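PDB 3V5C: mandelate racemase/muconate lactonizing protein from Paenibacillus sp., which probably catalyses the dehydration of galacturonate, a magnesium-dependent reaction of the enolase superfamily. Local coordinates for residues A[47-50]-A[55-58]; A[124-129]-A[325-330]; A[284-287]-A[293-296]; A[318-323]-A[365-370]. The protein carries 1 engineered substitution. All coordinates share one frame; numbering follows the deposited sequence.

Interaction 1: residues A[47-50]-A[55-58]; sequences IARI and QTGY
R49 and Y58 lie side by side on one face of a beta hairpin in the antiparallel sheet of the N-terminal capping domain, which in enolase-superfamily enzymes accompanies the barrel. Strands 47-50 and 55-58 run antiparallel at 163°, their axes 4.7 Å apart. The packing is tight at this pair, whose backbones form a non-hydrogen-bonded pair. With CG anti to its backbone N (chi1 176°), the aliphatic part of R49 passes over one face of the Y58 ring. CG sits 4.1 Å from the ring centroid, a CH-pi contact offset toward the rim, and CD comes closer still over the phenol end, 3.2 Å from Y58 CZ. The chain bends at chi3 (74°) and brings NH2 to Y58 OH, an almost straight bond of 2.9 Å that lies in the guanidinium plane although that plane stands nearly perpendicular to the ring. A long side chain, apolar in the middle and charged at its end, suits both tasks. E18 bridges its NE, T375 its NH1, and D371 also bonds Y58 OH, so these buried polar groups are well satisfied. I47 CG2 adds apolar contact at the edge of the ring.

Equally firm is the next pair, I50 and G57, which is hydrogen-bonded: I50 N donates to G57 O at 2.8 Å, and G57 N returns a bond to I50 O. I50 CG2 lies 3.7 Å from G57 O.

Toward the turn the contact loosens. T56 and Q55 are partly exposed, and T56 CG2 only approaches R49 CG at 4.2 Å.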
# COMPACT_ATOMS: atom_id res chain seq x y z
N ILE A 47 -10.05 -7.47 10.77
CA ILE A 47 -10.38 -8.53 9.82
C ILE A 47 -11.85 -8.91 9.97
O ILE A 47 -12.39 -8.91 11.07
CB ILE A 47 -9.50 -9.77 10.10
CG1 ILE A 47 -8.05 -9.49 9.69
CG2 ILE A 47 -10.05 -11.02 9.41
CD1 ILE A 47 -7.84 -9.36 8.21
N ALA A 48 -12.49 -9.22 8.85
CA ALA A 48 -13.79 -9.87 8.90
C ALA A 48 -13.70 -11.24 8.25
O ALA A 48 -12.94 -11.46 7.30
CB ALA A 48 -14.86 -9.03 8.21
N ARG A 49 -14.51 -12.16 8.75
CA ARG A 49 -14.68 -13.47 8.18
C ARG A 49 -16.14 -13.54 7.71
O ARG A 49 -17.06 -13.35 8.50
CB ARG A 49 -14.41 -14.53 9.26
CG ARG A 49 -14.65 -15.97 8.84
CD ARG A 49 -13.99 -16.93 9.85
NE ARG A 49 -14.71 -17.02 11.13
CZ ARG A 49 -14.19 -17.53 12.25
NH1 ARG A 49 -14.93 -17.61 13.35
NH2 ARG A 49 -12.94 -17.96 12.28
N ILE A 50 -16.35 -13.76 6.42
CA ILE A 50 -17.72 -13.86 5.89
C ILE A 50 -18.01 -15.31 5.53
O ILE A 50 -17.13 -16.03 5.04
CB ILE A 50 -17.93 -12.92 4.67
CG1 ILE A 50 -19.42 -12.78 4.32
CG2 ILE A 50 -17.10 -13.37 3.45
CD1 ILE A 50 -19.69 -11.63 3.32
N GLN A 55 -19.20 -21.65 3.06
CA GLN A 55 -17.76 -21.48 2.88
C GLN A 55 -17.35 -20.13 3.46
O GLN A 55 -18.13 -19.18 3.43
CB GLN A 55 -17.40 -21.54 1.39
CG GLN A 55 -16.07 -20.91 0.99
CD GLN A 55 -14.88 -21.81 1.24
OE1 GLN A 55 -14.84 -22.96 0.79
NE2 GLN A 55 -13.90 -21.30 1.97
N THR A 56 -16.14 -20.05 4.00
CA THR A 56 -15.62 -18.78 4.54
C THR A 56 -14.62 -18.05 3.65
O THR A 56 -13.87 -18.65 2.88
CB THR A 56 -14.93 -18.98 5.92
OG1 THR A 56 -13.84 -19.90 5.78
CG2 THR A 56 -15.91 -19.48 6.97
N GLY A 57 -14.62 -16.73 3.76
CA GLY A 57 -13.57 -15.91 3.18
C GLY A 57 -13.15 -14.91 4.24
O GLY A 57 -13.97 -14.50 5.07
N TYR A 58 -11.88 -14.52 4.21
CA TYR A 58 -11.30 -13.62 5.19
C TYR A 58 -10.73 -12.37 4.51
O TYR A 58 -10.19 -12.45 3.40
CB TYR A 58 -10.10 -14.32 5.85
CG TYR A 58 -10.41 -15.31 6.95
CD1 TYR A 58 -10.39 -14.92 8.29
CD2 TYR A 58 -10.62 -16.66 6.67
CE1 TYR A 58 -10.63 -15.81 9.31
CE2 TYR A 58 -10.86 -17.58 7.71
CZ TYR A 58 -10.87 -17.15 9.01
OH TYR A 58 -11.09 -18.02 10.06

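Interaction 2: residues A[124-129]-A[325-330]; sequences ASLVVP and LSAAVR
V128 lays both its methyl groups against the side chain of S326, where strand 126-135 of the barrel sheet meets the turn that follows helix 317-325 in this enolase-type barrel. CG2 comes within 3.3 Å of S326 OG, while CG1 touches both OG and, at 3.8 Å, S326 CB. A chi1 of -171° turns the valine so that both branches face the hydroxyl. A branched, compact side chain suits this place, since it covers the serine without needing to reach far from the strand.

L126, two residues earlier on the same side of the strand, approaches from beside the valine. Its CD1 and CD2 each stand 4.1 Å from S326 OG, and CD2 also meets A327 CB at 4.4 Å, a looser apolar touch for which a small alanine leaves room. Y112 of helix 111-115 packs on both L126 and A327, while F332 covers V128 and S326.

No hydrogen bond links the two segments. A hydroxyl among methyl groups is nevertheless accommodated, because S326 OG, set between its own backbone N and carbonyl carbon (chi1 76°), bonds the backbone oxygen G323 O.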
# COMPACT_ATOMS: atom_id res chain seq x y z
N ALA A 124 1.16 -18.36 -15.59
CA ALA A 124 2.39 -17.64 -15.28
C ALA A 124 2.32 -17.13 -13.84
O ALA A 124 1.26 -16.70 -13.37
CB ALA A 124 2.61 -16.48 -16.24
N SER A 125 3.44 -17.22 -13.14
CA SER A 125 3.52 -16.72 -11.77
C SER A 125 3.42 -15.20 -11.75
O SER A 125 3.94 -14.52 -12.64
CB SER A 125 4.82 -17.16 -11.10
OG SER A 125 4.82 -18.56 -10.89
N LEU A 126 2.75 -14.68 -10.72
CA LEU A 126 2.65 -13.25 -10.50
C LEU A 126 3.80 -12.78 -9.61
O LEU A 126 3.87 -13.12 -8.43
CB LEU A 126 1.32 -12.86 -9.85
CG LEU A 126 1.13 -11.35 -9.74
CD1 LEU A 126 1.34 -10.68 -11.10
CD2 LEU A 126 -0.23 -11.02 -9.18
N VAL A 127 4.68 -12.00 -10.20
CA VAL A 127 5.84 -11.45 -9.50
C VAL A 127 5.77 -9.94 -9.67
O VAL A 127 5.69 -9.44 -10.78
CB VAL A 127 7.17 -12.00 -10.11
CG1 VAL A 127 8.38 -11.44 -9.38
CG2 VAL A 127 7.19 -13.54 -10.06
N VAL A 128 5.79 -9.21 -8.55
CA VAL A 128 5.46 -7.79 -8.56
C VAL A 128 6.58 -6.99 -7.90
O VAL A 128 7.04 -7.35 -6.82
CB VAL A 128 4.13 -7.54 -7.78
CG1 VAL A 128 3.63 -6.13 -7.95
CG2 VAL A 128 3.05 -8.52 -8.22
N PRO A 129 7.03 -5.90 -8.53
CA PRO A 129 8.05 -5.09 -7.86
C PRO A 129 7.59 -4.60 -6.49
O PRO A 129 6.42 -4.27 -6.31
CB PRO A 129 8.22 -3.89 -8.80
CG PRO A 129 7.79 -4.41 -10.14
CD PRO A 129 6.65 -5.35 -9.84
N LEU A 325 -3.73 -6.65 -6.75
CA LEU A 325 -4.28 -5.56 -7.54
C LEU A 325 -3.45 -5.32 -8.79
O LEU A 325 -3.97 -4.92 -9.84
CB LEU A 325 -4.28 -4.27 -6.72
CG LEU A 325 -4.73 -2.99 -7.43
CD1 LEU A 325 -6.18 -3.11 -7.87
CD2 LEU A 325 -4.54 -1.78 -6.52
N SER A 326 -2.15 -5.53 -8.68
CA SER A 326 -1.24 -5.26 -9.78
C SER A 326 -1.66 -5.95 -11.07
O SER A 326 -1.36 -5.43 -12.14
CB SER A 326 0.20 -5.61 -9.42
OG SER A 326 0.38 -7.01 -9.44
N ALA A 327 -2.34 -7.09 -10.98
CA ALA A 327 -2.74 -7.80 -12.19
C ALA A 327 -3.83 -7.08 -12.98
O ALA A 327 -4.06 -7.41 -14.14
CB ALA A 327 -3.17 -9.24 -11.87
N ALA A 328 -4.49 -6.11 -12.35
CA ALA A 328 -5.60 -5.39 -12.99
C ALA A 328 -5.22 -3.98 -13.47
O ALA A 328 -6.06 -3.26 -14.02
CB ALA A 328 -6.78 -5.30 -12.02
N VAL A 329 -3.96 -3.58 -13.26
CA VAL A 329 -3.53 -2.23 -13.60
C VAL A 329 -2.25 -2.31 -14.41
O VAL A 329 -1.29 -2.95 -13.99
CB VAL A 329 -3.28 -1.42 -12.31
CG1 VAL A 329 -2.82 -0.00 -12.64
CG2 VAL A 329 -4.53 -1.39 -11.44
N ARG A 330 -2.25 -1.69 -15.58
CA ARG A 330 -1.11 -1.77 -16.46
C ARG A 330 0.10 -1.06 -15.85
O ARG A 330 1.18 -1.64 -15.74
CB ARG A 330 -1.41 -1.19 -17.85
CG ARG A 330 -0.19 -1.30 -18.78
CD ARG A 330 -0.46 -0.86 -20.22
NE ARG A 330 -0.71 0.58 -20.30
CZ ARG A 330 -1.91 1.13 -20.50
NH1 ARG A 330 -2.98 0.36 -20.64
NH2 ARG A 330 -2.04 2.44 -20.56

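Interaction 3: residues A[284-287]-A[293-296]; sequences YDII and HWME
The loop from strand 281-282 to helix 291-303 is a beta-alpha connection of the enolase-type barrel, and this contact ties it back to the helix it leads into. W294, on the helix, turns its indole toward the loop and donates from NE1 to the backbone oxygen of Y284, 2.8 Å away. The bond is bent, 143° at the hydrogen. Y284 O lies in the plane of the indole, at its edge, yet NE1 stands well above the plane of the carbonyl. Tryptophan suits this place: it offers one N-H to the loop on a broad apolar ring that can stay buried.

Packing supports the bond. Y284 CB rests 3.9 Å from W294 CZ2, and the tyrosine side chain also packs on L270 and I271. On the five-membered ring, I286 CD1 approaches W294 CD1 at 4.4 Å, a looser touch.

Aspartate suits the position between them: D285 OD2 accepts from I287 N at 2.9 Å, an Asx turn, and from W288 N, while OD1 bonds H311 ND1 elsewhere in the barrel. With the Y284 side chain about 9 Å from the bound magnesium ion, the arrangement belongs to a strand-to-helix connection of a (beta/alpha) barrel.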
# COMPACT_ATOMS: atom_id res chain seq x y z
N TYR A 284 -3.36 6.77 -3.72
CA TYR A 284 -4.50 6.44 -2.87
C TYR A 284 -4.27 5.11 -2.16
O TYR A 284 -3.68 4.18 -2.70
CB TYR A 284 -5.81 6.43 -3.67
CG TYR A 284 -6.02 7.74 -4.36
CD1 TYR A 284 -6.65 8.78 -3.70
CD2 TYR A 284 -5.55 7.97 -5.65
CE1 TYR A 284 -6.82 10.02 -4.31
CE2 TYR A 284 -5.71 9.20 -6.27
CZ TYR A 284 -6.34 10.21 -5.59
OH TYR A 284 -6.51 11.43 -6.22
N ASP A 285 -4.74 5.04 -0.93
CA ASP A 285 -4.47 3.90 -0.06
C ASP A 285 -5.26 2.64 -0.48
O ASP A 285 -6.39 2.73 -0.97
CB ASP A 285 -4.80 4.31 1.39
CG ASP A 285 -4.53 3.22 2.42
OD1 ASP A 285 -3.39 3.14 2.93
OD2 ASP A 285 -5.48 2.49 2.79
N ILE A 286 -4.62 1.49 -0.29
CA ILE A 286 -5.14 0.18 -0.71
C ILE A 286 -6.34 -0.30 0.11
O ILE A 286 -7.10 -1.16 -0.34
CB ILE A 286 -3.99 -0.86 -0.70
CG1 ILE A 286 -4.43 -2.17 -1.32
CG2 ILE A 286 -3.49 -1.09 0.73
CD1 ILE A 286 -4.83 -2.07 -2.77
N ILE A 287 -6.52 0.25 1.31
CA ILE A 287 -7.65 -0.08 2.17
C ILE A 287 -8.76 0.98 2.02
O ILE A 287 -9.94 0.64 1.88
CB ILE A 287 -7.25 -0.16 3.65
CG1 ILE A 287 -6.04 -1.09 3.86
CG2 ILE A 287 -8.43 -0.62 4.52
CD1 ILE A 287 -6.28 -2.51 3.44
N HIS A 293 -12.32 0.14 -5.73
CA HIS A 293 -12.10 1.51 -6.18
C HIS A 293 -10.83 1.58 -7.04
O HIS A 293 -10.79 2.21 -8.11
CB HIS A 293 -11.96 2.43 -4.97
CG HIS A 293 -11.77 3.87 -5.33
ND1 HIS A 293 -12.79 4.79 -5.28
CD2 HIS A 293 -10.66 4.54 -5.73
CE1 HIS A 293 -12.33 5.97 -5.65
NE2 HIS A 293 -11.04 5.85 -5.93
N TRP A 294 -9.77 0.92 -6.58
CA TRP A 294 -8.50 0.92 -7.30
C TRP A 294 -8.58 0.21 -8.65
O TRP A 294 -7.90 0.61 -9.59
CB TRP A 294 -7.39 0.31 -6.43
CG TRP A 294 -6.48 1.34 -5.85
CD1 TRP A 294 -6.33 1.66 -4.53
CD2 TRP A 294 -5.57 2.18 -6.58
NE1 TRP A 294 -5.38 2.66 -4.39
CE2 TRP A 294 -4.89 2.99 -5.63
CE3 TRP A 294 -5.26 2.32 -7.94
CZ2 TRP A 294 -3.94 3.94 -6.00
CZ3 TRP A 294 -4.29 3.27 -8.31
CH2 TRP A 294 -3.64 4.05 -7.34
N MET A 295 -9.41 -0.82 -8.78
CA MET A 295 -9.59 -1.41 -10.10
C MET A 295 -10.11 -0.37 -11.11
O MET A 295 -9.59 -0.25 -12.24
CB MET A 295 -10.55 -2.60 -10.02
CG MET A 295 -9.90 -3.80 -9.34
SD MET A 295 -11.07 -5.14 -8.96
CE MET A 295 -11.95 -5.30 -10.51
N GLU A 296 -11.11 0.40 -10.70
CA GLU A 296 -11.69 1.42 -11.57
C GLU A 296 -10.72 2.57 -11.78
O GLU A 296 -10.50 3.04 -12.91
CB GLU A 296 -13.02 1.93 -11.01
CG GLU A 296 -14.11 0.87 -10.98
CD GLU A 296 -15.41 1.38 -10.39
OE1 GLU A 296 -15.78 2.54 -10.66
OE2 GLU A 296 -16.05 0.61 -9.64

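Interaction 4: residues A[318-323]-A[365-370]; sequences GIYASG and FGIVFD
A first torsion of -61° places I367 CG1 anti to its carbonyl carbon, and with chi2 at 173° the chain extends until CD1 reaches the side of Y320. The tyrosine's own CG is also anti to the carbonyl carbon, and the two side chains cross at about a right angle. This is a contact between helix 317-325 of the enolase-type barrel and the segment 365-370 that leads to helix 371-380.

The methyl CD1 is 3.8 Å from Y320 CB and 4.0 Å from both CG and CD2 of that ring, so it fills the angle where the ring leaves the helix. Isoleucine suits this place because its longer branch reaches the tyrosine while its backbone continues into strand 368-369. M345 packs on both residues, and Y350 meets the Y320 ring edge-to-face.

Two residues earlier, F365 touches the helix backbone itself: CE1 lies 4.2 Å from A321 CA. The small side chain of A321 lets the phenyl group come this near. H324 meets the F365 ring edge-to-face, and L100 also packs on it, so the phenylalanine sits between helices 317-325 and 92-107. Between the two apolar residues, G366 has a positive phi of 70°, a conformation easily adopted without a side chain.

Within the helix, S322 OG donates to G318 O at 2.7 Å, and S322 N reaches G318 O from the other face of the carbonyl plane.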
# COMPACT_ATOMS: atom_id res chain seq x y z
N GLY A 318 -2.79 -4.93 3.59
CA GLY A 318 -2.76 -4.18 2.34
C GLY A 318 -1.60 -4.50 1.43
O GLY A 318 -1.68 -4.28 0.22
N ILE A 319 -0.50 -5.01 2.00
CA ILE A 319 0.63 -5.41 1.19
C ILE A 319 0.24 -6.49 0.19
O ILE A 319 0.55 -6.40 -1.01
CB ILE A 319 1.75 -5.93 2.11
CG1 ILE A 319 2.22 -4.80 3.02
CG2 ILE A 319 2.90 -6.53 1.28
CD1 ILE A 319 3.18 -5.30 4.12
N TYR A 320 -0.45 -7.51 0.69
CA TYR A 320 -0.80 -8.69 -0.10
C TYR A 320 -1.90 -8.32 -1.10
O TYR A 320 -1.85 -8.72 -2.26
CB TYR A 320 -1.16 -9.85 0.86
CG TYR A 320 -0.07 -9.93 1.91
CD1 TYR A 320 1.18 -10.45 1.58
CD2 TYR A 320 -0.24 -9.39 3.17
CE1 TYR A 320 2.23 -10.45 2.50
CE2 TYR A 320 0.79 -9.40 4.11
CZ TYR A 320 2.02 -9.94 3.76
OH TYR A 320 3.07 -9.93 4.67
N ALA A 321 -2.84 -7.51 -0.65
CA ALA A 321 -3.88 -6.96 -1.52
C ALA A 321 -3.28 -6.22 -2.70
O ALA A 321 -3.66 -6.42 -3.85
CB ALA A 321 -4.79 -6.04 -0.73
N SER A 322 -2.31 -5.34 -2.42
CA SER A 322 -1.61 -4.60 -3.47
C SER A 322 -1.00 -5.52 -4.51
O SER A 322 -1.07 -5.26 -5.71
CB SER A 322 -0.49 -3.75 -2.86
OG SER A 322 -1.00 -2.79 -1.96
N GLY A 323 -0.36 -6.59 -4.05
CA GLY A 323 0.22 -7.56 -4.97
C GLY A 323 -0.81 -8.11 -5.96
O GLY A 323 -0.54 -8.16 -7.16
N PHE A 365 -6.75 -14.61 -1.56
CA PHE A 365 -5.54 -13.80 -1.39
C PHE A 365 -4.34 -14.61 -0.91
O PHE A 365 -3.30 -14.05 -0.63
CB PHE A 365 -5.78 -12.58 -0.47
CG PHE A 365 -6.65 -11.51 -1.09
CD1 PHE A 365 -6.12 -10.60 -2.00
CD2 PHE A 365 -8.00 -11.45 -0.78
CE1 PHE A 365 -6.93 -9.60 -2.58
CE2 PHE A 365 -8.81 -10.47 -1.34
CZ PHE A 365 -8.27 -9.54 -2.25
N GLY A 366 -4.48 -15.93 -0.86
CA GLY A 366 -3.34 -16.77 -0.54
C GLY A 366 -2.84 -16.66 0.89
O GLY A 366 -1.77 -17.14 1.22
N ILE A 367 -3.64 -16.03 1.74
CA ILE A 367 -3.31 -15.88 3.16
C ILE A 367 -4.12 -16.89 3.97
O ILE A 367 -5.33 -16.99 3.79
CB ILE A 367 -3.66 -14.47 3.64
CG1 ILE A 367 -2.85 -13.44 2.86
CG2 ILE A 367 -3.46 -14.35 5.15
CD1 ILE A 367 -3.25 -11.99 3.15
N VAL A 368 -3.46 -17.65 4.83
CA VAL A 368 -4.18 -18.65 5.61
C VAL A 368 -4.37 -18.15 7.04
O VAL A 368 -3.40 -17.97 7.78
CB VAL A 368 -3.44 -20.02 5.60
CG1 VAL A 368 -4.22 -21.05 6.42
CG2 VAL A 368 -3.26 -20.48 4.17
N PHE A 369 -5.62 -17.90 7.41
CA PHE A 369 -5.92 -17.45 8.77
C PHE A 369 -6.11 -18.62 9.72
O PHE A 369 -6.57 -19.70 9.33
CB PHE A 369 -7.14 -16.51 8.78
CG PHE A 369 -6.86 -15.18 8.15
CD1 PHE A 369 -6.55 -14.07 8.92
CD2 PHE A 369 -6.88 -15.04 6.77
CE1 PHE A 369 -6.26 -12.84 8.33
CE2 PHE A 369 -6.61 -13.80 6.17
CZ PHE A 369 -6.29 -12.70 6.96
N ASP A 370 -5.71 -18.39 10.96
CA ASP A 370 -5.87 -19.37 12.04
C ASP A 370 -7.31 -19.28 12.49
O ASP A 370 -7.68 -18.36 13.21
CB ASP A 370 -4.90 -19.04 13.18
CG ASP A 370 -4.97 -20.03 14.32
OD1 ASP A 370 -6.03 -20.66 14.49
OD2 ASP A 370 -3.95 -20.17 15.04

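Along the chain interaction 1 comes first, as a hairpin of the antiparallel sheet. Interaction 2 then joins residues almost two hundred positions apart, spanning interaction 3 entirely, while its segments alternate with those of interaction 4. Interactions 2, 3 and 4 have centres 14 to 15 Å apart and meet around helix 317-325: L325 packs on W294 and I286, and I286 in turn on G318, A321 and S322. Interactions 1 and 4, with centres 12 Å apart, meet where F369 stacks on Y58. The set thus runs from the barrel to the sheet, joining the two parts of the enolase fold, with the side chain of Y284 about 9 Å from a bound magnesium ion.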